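Local coordinates for protein glutathione S-transferase (Bombyx mori, PDB 5ZFG) that probably transfers glutathione to electrophilic compounds, and metabolises the insecticide diazinon in the silkworm, at residues Ser43-Ala46 / Leu47-Gln51; Glu66-Ala69 / Ile70-Tyr73; Gln72-Cys75 / Asp76-Pro80; Val56-Glu60 / Gly61-Ser65. All coordinates share one frame; numbering follows the deposited sequence. Where two conformers were deposited one is given.

Interaction 1 (Ser43-Ala46 / Leu47-Gln51); sequences SDYA and LMNPQ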
loop_
_atom_site.group_PDB
_atom_site.type_symbol
_atom_site.label_atom_id
_atom_site.label_comp_id
_atom_site.label_asym_id
_atom_site.label_seq_id
_atom_site.Cartn_x
_atom_site.Cartn_y
_atom_site.Cartn_z
ATOM N N SER B 43 -3.939 7.760 -24.037
ATOM C CA SER B 43 -4.949 8.523 -23.306
ATOM C C SER B 43 -6.185 7.682 -23.006
ATOM O O SER B 43 -6.815 7.870 -21.959
ATOM C CB SER B 43 -5.341 9.786 -24.076
ATOM O OG SER B 43 -6.138 9.472 -25.203
ATOM N N ASP B 44 -6.554 6.756 -23.903
ATOM C CA ASP B 44 -7.683 5.876 -23.611
ATOM C C ASP B 44 -7.414 5.043 -22.364
ATOM O O ASP B 44 -8.296 4.886 -21.512
ATOM C CB ASP B 44 -7.980 4.964 -24.802
ATOM C CG ASP B 44 -9.017 5.548 -25.756
ATOM O OD1 ASP B 44 -9.650 6.574 -25.420
ATOM O OD2 ASP B 44 -9.201 4.973 -26.852
ATOM N N TYR B 45 -6.199 4.500 -22.240
ATOM C CA TYR B 45 -5.864 3.749 -21.030
ATOM C C TYR B 45 -5.854 4.662 -19.813
ATOM O O TYR B 45 -6.318 4.271 -18.734
ATOM C CB TYR B 45 -4.514 3.050 -21.182
ATOM C CG TYR B 45 -4.233 2.048 -20.071
ATOM C CD1 TYR B 45 -4.615 0.719 -20.190
ATOM C CD2 TYR B 45 -3.581 2.441 -18.903
ATOM C CE1 TYR B 45 -4.363 -0.199 -19.174
ATOM C CE2 TYR B 45 -3.319 1.532 -17.888
ATOM C CZ TYR B 45 -3.715 0.217 -18.024
ATOM O OH TYR B 45 -3.443 -0.689 -17.020
ATOM N N ALA B 46 -5.347 5.888 -19.971
ATOM C CA ALA B 46 -5.333 6.827 -18.858
ATOM C C ALA B 46 -6.738 7.252 -18.427
ATOM O O ALA B 46 -6.912 7.666 -17.277
ATOM C CB ALA B 46 -4.488 8.054 -19.219
ATOM N N LEU B 47 -7.743 7.157 -19.311
ATOM C CA LEU B 47 -9.124 7.343 -18.865
ATOM C C LEU B 47 -9.476 6.382 -17.739
ATOM O O LEU B 47 -10.269 6.720 -16.852
ATOM C CB LEU B 47 -10.101 7.125 -20.020
ATOM C CG LEU B 47 -10.401 8.273 -20.977
ATOM C CD1 LEU B 47 -11.312 7.756 -22.082
ATOM C CD2 LEU B 47 -11.053 9.431 -20.229
ATOM N N MET B 48 -8.913 5.178 -17.771
ATOM C CA MET B 48 -9.155 4.189 -16.732
ATOM C C MET B 48 -8.182 4.331 -15.570
ATOM O O MET B 48 -8.593 4.258 -14.404
ATOM C CB MET B 48 -9.064 2.784 -17.320
ATOM C CG MET B 48 -10.140 2.452 -18.346
ATOM S SD MET B 48 -10.088 0.710 -18.829
ATOM C CE MET B 48 -8.489 0.636 -19.653
ATOM N N ASN B 49 -6.896 4.531 -15.867
ATOM C CA ASN B 49 -5.859 4.631 -14.845
ATOM C C ASN B 49 -4.932 5.791 -15.180
ATOM O O ASN B 49 -3.959 5.621 -15.931
ATOM C CB ASN B 49 -5.056 3.342 -14.717
ATOM C CG ASN B 49 -4.066 3.426 -13.581
ATOM O OD1 ASN B 49 -4.157 4.348 -12.774
ATOM N ND2 ASN B 49 -3.140 2.479 -13.494
ATOM N N PRO B 50 -5.172 6.975 -14.614
ATOM C CA PRO B 50 -4.274 8.114 -14.877
ATOM C C PRO B 50 -2.835 7.871 -14.448
ATOM O O PRO B 50 -1.939 8.609 -14.879
ATOM C CB PRO B 50 -4.914 9.259 -14.079
ATOM C CG PRO B 50 -5.713 8.589 -13.021
ATOM C CD PRO B 50 -6.235 7.311 -13.652
ATOM N N GLN B 51 -2.573 6.840 -13.635
ATOM C CA GLN B 51 -1.209 6.490 -13.260
ATOM C C GLN B 51 -0.462 5.722 -14.351
ATOM O O GLN B 51 0.757 5.556 -14.233
ATOM C CB GLN B 51 -1.223 5.676 -11.951
ATOM C CG GLN B 51 -1.816 6.418 -10.752
ATOM C CD GLN B 51 -2.186 5.476 -9.593
ATOM O OE1 GLN B 51 -3.360 5.339 -9.254
ATOM N NE2 GLN B 51 -1.184 4.811 -9.008
#
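Tyr-45 meets both Met-48 and Asn-49 as the short helix 43-48 gives way to an irregular turn. Among the backbone bonds, Leu-47 N reaches Ser-43 O at 2.9 Å, with a weak second bond to Asp-44 O. The carbonyl of Tyr-45 is gripped twice: Asn-49 N approaches Tyr-45 O in the carbonyl plane at 2.9 Å, while Met-48 N comes from above that plane. Apolar contacts follow the Tyr-45 ring, whose CG stands anti to the backbone N (chi1 -169°), directing the ring along the chain toward Asn-49. Met-48, bent at its last torsion, crosses the tyrosine at about a right angle and sets its CE 3.9 Å from Tyr-45 CD1. Asn-49 lies alongside the ring, CB 4.0 Å from Tyr-45 CE2. The polar ends of Tyr-45 and Asn-49 converge on the carbonyl of Glu-53, and Ala-46 O receives Arg-145 of the second subunit. Beyond the helix, Gln-51 N donates to Asn-49 OD1 at 3.1 Å from above the amide plane. The stretch thus closes as a helix C-terminus followed by an Asx turn, within the thioredoxin-like N-terminal domain of a glutathione transferase.

Interaction 2 (Glu66-Ala69 / Ile70-Tyr73); sequences ESNA and ILQY. With ACT (acetate ion), chain H.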
loop_
_atom_site.group_PDB
_atom_site.type_symbol
_atom_site.label_atom_id
_atom_site.label_comp_id
_atom_site.label_asym_id
_atom_site.label_seq_id
_atom_site.Cartn_x
_atom_site.Cartn_y
_atom_site.Cartn_z
ATOM N N GLU B 66 -4.317 0.152 -8.733
ATOM C CA GLU B 66 -3.593 -0.344 -7.560
ATOM C C GLU B 66 -4.029 -1.763 -7.193
ATOM O O GLU B 66 -5.112 -1.965 -6.628
ATOM C CB GLU B 66 -3.758 0.605 -6.359
ATOM C CG GLU B 66 -3.094 1.958 -6.590
ATOM C CD GLU B 66 -1.584 1.938 -6.412
ATOM O OE1 GLU B 66 -1.017 0.911 -5.984
ATOM O OE2 GLU B 66 -0.938 2.978 -6.696
ATOM N N SER B 67 -3.162 -2.743 -7.484
ATOM C CA SER B 67 -3.545 -4.153 -7.343
ATOM C C SER B 67 -3.969 -4.510 -5.911
ATOM O O SER B 67 -4.897 -5.314 -5.722
ATOM C CB SER B 67 -2.405 -5.065 -7.824
ATOM O OG SER B 67 -1.222 -4.943 -7.055
ATOM N N ASN B 68 -3.329 -3.915 -4.883
ATOM C CA ASN B 68 -3.754 -4.183 -3.507
ATOM C C ASN B 68 -5.193 -3.733 -3.277
ATOM O O ASN B 68 -5.995 -4.458 -2.680
ATOM C CB ASN B 68 -2.835 -3.488 -2.510
ATOM C CG ASN B 68 -1.511 -4.177 -2.365
ATOM O OD1 ASN B 68 -1.266 -5.216 -2.974
ATOM N ND2 ASN B 68 -0.623 -3.583 -1.573
ATOM N N ALA B 69 -5.532 -2.534 -3.743
ATOM C CA ALA B 69 -6.903 -2.044 -3.598
ATOM C C ALA B 69 -7.882 -2.876 -4.421
ATOM O O ALA B 69 -9.029 -3.088 -4.004
ATOM C CB ALA B 69 -6.965 -0.580 -4.021
ATOM N N ILE B 70 -7.451 -3.339 -5.603
ATOM C CA ILE B 70 -8.310 -4.219 -6.404
ATOM C C ILE B 70 -8.583 -5.516 -5.654
ATOM O O ILE B 70 -9.730 -5.982 -5.591
ATOM C CB ILE B 70 -7.684 -4.498 -7.783
ATOM C CG1 ILE B 70 -7.555 -3.205 -8.602
ATOM C CG2 ILE B 70 -8.551 -5.537 -8.555
ATOM C CD1 ILE B 70 -6.710 -3.384 -9.874
ATOM N N LEU B 71 -7.541 -6.104 -5.042
ATOM C CA LEU B 71 -7.720 -7.322 -4.252
ATOM C C LEU B 71 -8.732 -7.111 -3.127
ATOM O O LEU B 71 -9.632 -7.939 -2.904
ATOM C CB LEU B 71 -6.380 -7.784 -3.674
ATOM C CG LEU B 71 -5.320 -8.308 -4.657
ATOM C CD1 LEU B 71 -4.002 -8.562 -3.960
ATOM C CD2 LEU B 71 -5.837 -9.584 -5.312
ATOM N N GLN B 72 -8.599 -6.005 -2.404
ATOM C CA GLN B 72 -9.526 -5.720 -1.306
ATOM C C GLN B 72 -10.953 -5.521 -1.814
ATOM O O GLN B 72 -11.920 -5.997 -1.194
ATOM C CB GLN B 72 -9.022 -4.494 -0.541
ATOM C CG GLN B 72 -7.692 -4.796 0.176
ATOM C CD GLN B 72 -6.896 -3.557 0.543
ATOM O OE1 GLN B 72 -6.951 -2.545 -0.148
ATOM N NE2 GLN B 72 -6.131 -3.645 1.638
ATOM N N TYR B 73 -11.098 -4.865 -2.965
ATOM C CA TYR B 73 -12.424 -4.540 -3.487
ATOM C C TYR B 73 -13.152 -5.787 -3.966
ATOM O O TYR B 73 -14.339 -5.960 -3.683
ATOM C CB TYR B 73 -12.291 -3.531 -4.621
ATOM C CG TYR B 73 -13.557 -3.344 -5.452
ATOM C CD1 TYR B 73 -14.654 -2.687 -4.921
ATOM C CD2 TYR B 73 -13.636 -3.830 -6.745
ATOM C CE1 TYR B 73 -15.809 -2.510 -5.665
ATOM C CE2 TYR B 73 -14.794 -3.668 -7.502
ATOM C CZ TYR B 73 -15.871 -3.001 -6.948
ATOM O OH TYR B 73 -17.022 -2.809 -7.686
HETATM C C ACT H . 0.317 -2.265 -8.620
HETATM O O ACT H . 0.439 -2.807 -7.497
HETATM O OXT ACT H . -0.833 -2.236 -9.116
HETATM C CH3 ACT H . 1.496 -1.680 -9.348
#
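Ile-70 N donates to Glu-66 O and Leu-71 N to Ser-67 O in the first turn of helix 67-78, which follows the β-hairpin in the thioredoxin-like domain and has Glu-66 as its N-cap residue. Four i to i+4 bonds run without a break from Glu-66 to Tyr-73. Side chains press on the same carbonyls. Leu-71 CG lies 3.2 Å from Ser-67 O, and Ile-70 CG1, anti to its own carbonyl carbon (chi1 -63°), lies 3.4 Å from Glu-66 O. Gln-72 reaches back along the helix, its CG 3.3 Å from Asn-68 O, while NE2 bonds weakly to Asn-96 of the same chain. An alanine in place of Gln-72 would lack the CG and amide packed on the Asn-68 carbonyl and would probably leave Asn-96 OD1 without this weak partner. Around this buried part, Ile-70 packs on Val-17 and Leu-64, and Leu-71 on Ala-20 and Leu-99. The opening turn is looser: Glu-66, only partly buried, turns its carboxylate away from the helix to Gln-51 and to Ser-104 of the second subunit. Ser-67 holds an acetate, probably from the crystallisation liquor, consistent with the glutathione site of related transferases, where the serine of this Glu-Ser pair binds the gamma-glutamyl carboxylate: Ser-67 N donates to acetate OXT at 2.9 Å, and Ser-67 OG to acetate O at 2.7 Å.

Interaction 3 (Gln72-Cys75 / Asp76-Pro80); sequences QYIC and DKYRP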
loop_
_atom_site.group_PDB
_atom_site.type_symbol
_atom_site.label_atom_id
_atom_site.label_comp_id
_atom_site.label_asym_id
_atom_site.label_seq_id
_atom_site.Cartn_x
_atom_site.Cartn_y
_atom_site.Cartn_z
ATOM N N GLN B 72 -8.599 -6.005 -2.404
ATOM C CA GLN B 72 -9.526 -5.720 -1.306
ATOM C C GLN B 72 -10.953 -5.521 -1.814
ATOM O O GLN B 72 -11.920 -5.997 -1.194
ATOM C CB GLN B 72 -9.022 -4.494 -0.541
ATOM C CG GLN B 72 -7.692 -4.796 0.176
ATOM C CD GLN B 72 -6.896 -3.557 0.543
ATOM O OE1 GLN B 72 -6.951 -2.545 -0.148
ATOM N NE2 GLN B 72 -6.131 -3.645 1.638
ATOM N N TYR B 73 -11.098 -4.865 -2.965
ATOM C CA TYR B 73 -12.424 -4.540 -3.487
ATOM C C TYR B 73 -13.152 -5.787 -3.966
ATOM O O TYR B 73 -14.339 -5.960 -3.683
ATOM C CB TYR B 73 -12.291 -3.531 -4.621
ATOM C CG TYR B 73 -13.557 -3.344 -5.452
ATOM C CD1 TYR B 73 -14.654 -2.687 -4.921
ATOM C CD2 TYR B 73 -13.636 -3.830 -6.745
ATOM C CE1 TYR B 73 -15.809 -2.510 -5.665
ATOM C CE2 TYR B 73 -14.794 -3.668 -7.502
ATOM C CZ TYR B 73 -15.871 -3.001 -6.948
ATOM O OH TYR B 73 -17.022 -2.809 -7.686
ATOM N N ILE B 74 -12.448 -6.674 -4.673
ATOM C CA ILE B 74 -13.084 -7.894 -5.164
ATOM C C ILE B 74 -13.655 -8.705 -4.003
ATOM O O ILE B 74 -14.776 -9.237 -4.081
ATOM C CB ILE B 74 -12.075 -8.707 -6.002
ATOM C CG1 ILE B 74 -11.802 -8.001 -7.328
ATOM C CG2 ILE B 74 -12.602 -10.121 -6.231
ATOM C CD1 ILE B 74 -12.943 -7.203 -7.857
ATOM N N CYS B 75 -12.926 -8.769 -2.885
ATOM C CA CYS B 75 -13.421 -9.481 -1.708
ATOM C C CYS B 75 -14.569 -8.732 -1.041
ATOM O O CYS B 75 -15.621 -9.322 -0.761
ATOM C CB CYS B 75 -12.287 -9.712 -0.709
ATOM S SG CYS B 75 -10.954 -10.739 -1.323
ATOM N N ASP B 76 -14.382 -7.432 -0.772
ATOM C CA ASP B 76 -15.417 -6.633 -0.101
ATOM C C ASP B 76 -16.726 -6.630 -0.881
ATOM O O ASP B 76 -17.809 -6.676 -0.289
ATOM C CB ASP B 76 -14.958 -5.180 0.081
ATOM C CG ASP B 76 -13.818 -5.026 1.086
ATOM O OD1 ASP B 76 -13.581 -5.951 1.889
ATOM O OD2 ASP B 76 -13.173 -3.948 1.065
ATOM N N LYS B 77 -16.652 -6.544 -2.205
ATOM C CA LYS B 77 -17.857 -6.402 -3.014
ATOM C C LYS B 77 -18.521 -7.749 -3.282
ATOM O O LYS B 77 -19.738 -7.890 -3.133
ATOM C CB LYS B 77 -17.515 -5.697 -4.330
ATOM C CG LYS B 77 -18.661 -5.648 -5.326
ATOM C CD LYS B 77 -19.700 -4.625 -4.920
ATOM C CE LYS B 77 -20.652 -4.343 -6.074
ATOM N NZ LYS B 77 -21.978 -3.878 -5.585
ATOM N N TYR B 78 -17.740 -8.756 -3.678
ATOM C CA TYR B 78 -18.355 -9.999 -4.143
ATOM C C TYR B 78 -18.293 -11.166 -3.172
ATOM O O TYR B 78 -19.108 -12.087 -3.298
ATOM C CB TYR B 78 -17.737 -10.412 -5.480
ATOM C CG TYR B 78 -18.083 -9.389 -6.504
ATOM C CD1 TYR B 78 -19.418 -9.170 -6.860
ATOM C CD2 TYR B 78 -17.107 -8.591 -7.073
ATOM C CE1 TYR B 78 -19.755 -8.203 -7.769
ATOM C CE2 TYR B 78 -17.434 -7.628 -7.988
ATOM C CZ TYR B 78 -18.759 -7.439 -8.337
ATOM O OH TYR B 78 -19.091 -6.467 -9.243
ATOM N N ARG B 79 -17.378 -11.185 -2.210
ATOM C CA ARG B 79 -17.326 -12.283 -1.242
ATOM C C ARG B 79 -17.011 -11.756 0.153
ATOM O O ARG B 79 -16.021 -12.154 0.770
ATOM C CB ARG B 79 -16.301 -13.337 -1.665
ATOM C CG ARG B 79 -16.579 -14.041 -2.995
ATOM C CD ARG B 79 -17.660 -15.112 -2.873
ATOM N NE ARG B 79 -17.300 -16.154 -1.919
ATOM C CZ ARG B 79 -16.730 -17.312 -2.241
ATOM N NH1 ARG B 79 -16.449 -18.187 -1.281
ATOM N NH2 ARG B 79 -16.437 -17.602 -3.512
ATOM N N PRO B 80 -17.863 -10.874 0.700
ATOM C CA PRO B 80 -17.514 -10.233 1.985
ATOM C C PRO B 80 -17.357 -11.206 3.134
ATOM O O PRO B 80 -16.584 -10.933 4.059
ATOM C CB PRO B 80 -18.679 -9.261 2.232
ATOM C CG PRO B 80 -19.787 -9.758 1.369
ATOM C CD PRO B 80 -19.124 -10.346 0.154
#
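Gln-72 O takes the amide of Asp-76 in a nearly straight bond, Asp-76 N to Gln-72 O 2.9 Å with 168° at the hydrogen. The Asp-76 carboxylate folds back over the same carbonyl, its CG anti to its own carbonyl carbon (chi1 -69°) and 3.1 Å from Gln-72 O, while OD1 makes a salt bridge to Arg-92 of the same chain. With an asparagine in place of Asp-76, this Arg-92 would probably lose the negative charge that pairs with it. At Tyr-73 the backbone bonds to Lys-77, and the side chains run together: Lys-77 CB sits over one face of the Tyr-73 ring, a CH-pi contact 4.2 Å from the ring centroid. Ile-74 O accepts from Tyr-78 N at 3.0 Å, and Ile-74 CD1 lies loosely, 4.5 Å from Tyr-78 CD2. Cys-75 O receives Arg-79 N at 2.9 Å as the chain leaves the helix, and Pro-80, having no amide hydrogen, adds no bond there. The hydroxyls of Tyr-73 and Tyr-78 both bond Asp-59 OD2, a shared carboxylate oxygen that probably fixes both rings and ties the last turns of helix 67-78 to the hairpin.

Interaction 4 (Val56-Glu60 / Gly61-Ser65); sequences VLDDE and GFYLS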
loop_
_atom_site.group_PDB
_atom_site.type_symbol
_atom_site.label_atom_id
_atom_site.label_comp_id
_atom_site.label_asym_id
_atom_site.label_seq_id
_atom_site.Cartn_x
_atom_site.Cartn_y
_atom_site.Cartn_z
ATOM N N VAL B 56 -5.467 -2.567 -14.214
ATOM C CA VAL B 56 -6.613 -1.736 -13.847
ATOM C C VAL B 56 -7.877 -2.559 -14.067
ATOM O O VAL B 56 -7.955 -3.354 -15.007
ATOM C CB VAL B 56 -6.638 -0.396 -14.627
ATOM C CG1 VAL B 56 -6.761 -0.600 -16.150
ATOM C CG2 VAL B 56 -7.738 0.528 -14.100
ATOM N N LEU B 57 -8.834 -2.412 -13.157
ATOM C CA LEU B 57 -10.120 -3.104 -13.212
ATOM C C LEU B 57 -11.199 -2.159 -13.704
ATOM O O LEU B 57 -11.249 -0.995 -13.300
ATOM C CB LEU B 57 -10.489 -3.636 -11.824
ATOM C CG LEU B 57 -11.704 -4.552 -11.688
ATOM C CD1 LEU B 57 -11.372 -5.969 -12.133
ATOM C CD2 LEU B 57 -12.207 -4.537 -10.238
ATOM N N ASP B 58 -12.070 -2.662 -14.579
ATOM C CA ASP B 58 -13.275 -1.951 -14.991
ATOM C C ASP B 58 -14.477 -2.782 -14.550
ATOM O O ASP B 58 -14.759 -3.836 -15.133
ATOM C CB ASP B 58 -13.275 -1.710 -16.500
ATOM C CG ASP B 58 -14.597 -1.127 -17.009
ATOM O OD1 ASP B 58 -15.499 -0.820 -16.196
ATOM O OD2 ASP B 58 -14.726 -0.976 -18.242
ATOM N N ASP B 59 -15.170 -2.313 -13.516
ATOM C CA ASP B 59 -16.360 -2.981 -12.980
ATOM C C ASP B 59 -17.555 -2.117 -13.364
ATOM O O ASP B 59 -17.913 -1.174 -12.655
ATOM C CB ASP B 59 -16.280 -3.187 -11.462
ATOM C CG ASP B 59 -17.341 -4.161 -10.951
ATOM O OD1 ASP B 59 -18.138 -4.666 -11.785
ATOM O OD2 ASP B 59 -17.386 -4.434 -9.731
ATOM N N GLU B 60 -18.153 -2.426 -14.515
ATOM C CA GLU B 60 -19.355 -1.726 -14.969
ATOM C C GLU B 60 -19.133 -0.214 -14.998
ATOM O O GLU B 60 -20.016 0.573 -14.666
ATOM C CB GLU B 60 -20.550 -2.101 -14.085
ATOM C CG GLU B 60 -21.920 -1.753 -14.635
ATOM C CD GLU B 60 -23.050 -2.358 -13.815
ATOM O OE1 GLU B 60 -24.198 -2.380 -14.310
ATOM O OE2 GLU B 60 -22.792 -2.808 -12.677
ATOM N N GLY B 61 -17.923 0.204 -15.382
ATOM C CA GLY B 61 -17.590 1.612 -15.464
ATOM C C GLY B 61 -16.917 2.183 -14.230
ATOM O O GLY B 61 -16.501 3.348 -14.247
ATOM N N PHE B 62 -16.805 1.405 -13.161
ATOM C CA PHE B 62 -15.984 1.777 -12.015
ATOM C C PHE B 62 -14.556 1.340 -12.317
ATOM O O PHE B 62 -14.279 0.139 -12.379
ATOM C CB PHE B 62 -16.506 1.111 -10.747
ATOM C CG PHE B 62 -15.653 1.360 -9.531
ATOM C CD1 PHE B 62 -15.286 2.646 -9.180
ATOM C CD2 PHE B 62 -15.247 0.307 -8.725
ATOM C CE1 PHE B 62 -14.509 2.876 -8.052
ATOM C CE2 PHE B 62 -14.480 0.534 -7.592
ATOM C CZ PHE B 62 -14.120 1.819 -7.258
ATOM N N TYR B 63 -13.662 2.308 -12.516
ATOM C CA TYR B 63 -12.257 2.053 -12.835
ATOM C C TYR B 63 -11.427 2.097 -11.559
ATOM O O TYR B 63 -11.370 3.130 -10.885
ATOM C CB TYR B 63 -11.715 3.078 -13.831
ATOM C CG TYR B 63 -12.506 3.167 -15.124
ATOM C CD1 TYR B 63 -13.004 2.021 -15.735
ATOM C CD2 TYR B 63 -12.763 4.395 -15.721
ATOM C CE1 TYR B 63 -13.732 2.094 -16.919
ATOM C CE2 TYR B 63 -13.487 4.479 -16.906
ATOM C CZ TYR B 63 -13.968 3.322 -17.496
ATOM O OH TYR B 63 -14.688 3.389 -18.676
ATOM N N LEU B 64 -10.754 0.995 -11.246
ATOM C CA LEU B 64 -9.977 0.906 -10.015
ATOM C C LEU B 64 -8.594 0.367 -10.346
ATOM O O LEU B 64 -8.470 -0.773 -10.800
ATOM C CB LEU B 64 -10.697 0.008 -9.002
ATOM C CG LEU B 64 -9.980 -0.230 -7.672
ATOM C CD1 LEU B 64 -9.891 1.084 -6.908
ATOM C CD2 LEU B 64 -10.699 -1.304 -6.857
ATOM N N SER B 65 -7.559 1.176 -10.114
ATOM C CA SER B 65 -6.177 0.724 -10.215
ATOM C C SER B 65 -5.638 0.418 -8.815
ATOM O O SER B 65 -6.391 0.439 -7.832
ATOM C CB SER B 65 -5.315 1.767 -10.936
ATOM O OG SER B 65 -5.089 2.914 -10.123
HETATM O O HOH W 1 -16.362 1.052 -19.218
#
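Asp-58 and Tyr-63 lie side by side, pointing the same way, as a non-hydrogen-bonded pair of a β-hairpin: antiparallel strands 56-59 and 62-65, joined by a type I' turn from Asp-59 to Phe-62, form one margin of the thioredoxin-like sheet. Leu-57 and Leu-64 are a hydrogen-bonded pair, Leu-57 N to Leu-64 O 2.9 Å, and Asp-59 with Phe-62 is the next. Leu-57 and Leu-64 share a conformation, CG anti to the backbone N, and with Asp-59 and Phe-62 occupy the sheet face toward helix 67-78, where Leu-57 meets Ile-74, Leu-64 meets Ile-70 and both touch Tyr-73. The Phe-62 ring stands edge-to-face with that of Tyr-73. On the other face, Val-56 rests CG2 3.6 Å from Leu-64 O and packs against Tyr-45 and Met-48. Asp-58 has CG opposite its backbone N (chi1 173°), which turns OD1 to Gly-61 N at 2.8 Å and braces the turn; the backbone angles of Gly-61 would jam a CB against the preceding carbonyl. Tyr-63 instead keeps CG beside its backbone N (chi1 -56°), bringing the ring edge to the carboxylate, the two planes 78° apart, with Asp-58 CG 3.3 Å from Tyr-63 CE1. One water spans the pair: it donates to Asp-58 OD2 at 2.8 Å and lies 2.9 Å from Tyr-63 OH.

How the interactions relate
Interactions 2 and 3 continue one another along helix 67-78 and share Gln-72 and Tyr-73. Interaction 2 is buried, whereas interactions 1, 3 and 4 are only partly so. Interaction 4 is the hairpin whose Leu-57 and Leu-64 face packs on that helix; its Asp-59 carboxylate meets Tyr-73, common to interactions 2 and 3, and Tyr-78 of interaction 3. Interaction 1 packs on the other face of the hairpin, its centre about 17 Å from that of interaction 2, yet Gln-51 NE2 still comes within 3.0 Å of Glu-66 OE2. Helical i to i+4 bonds mark interactions 2 and 3, cross-strand bonds with an aspartate-braced turn and a water interaction 4, and a helix end with an Asx turn interaction 1. All four touch the second subunit.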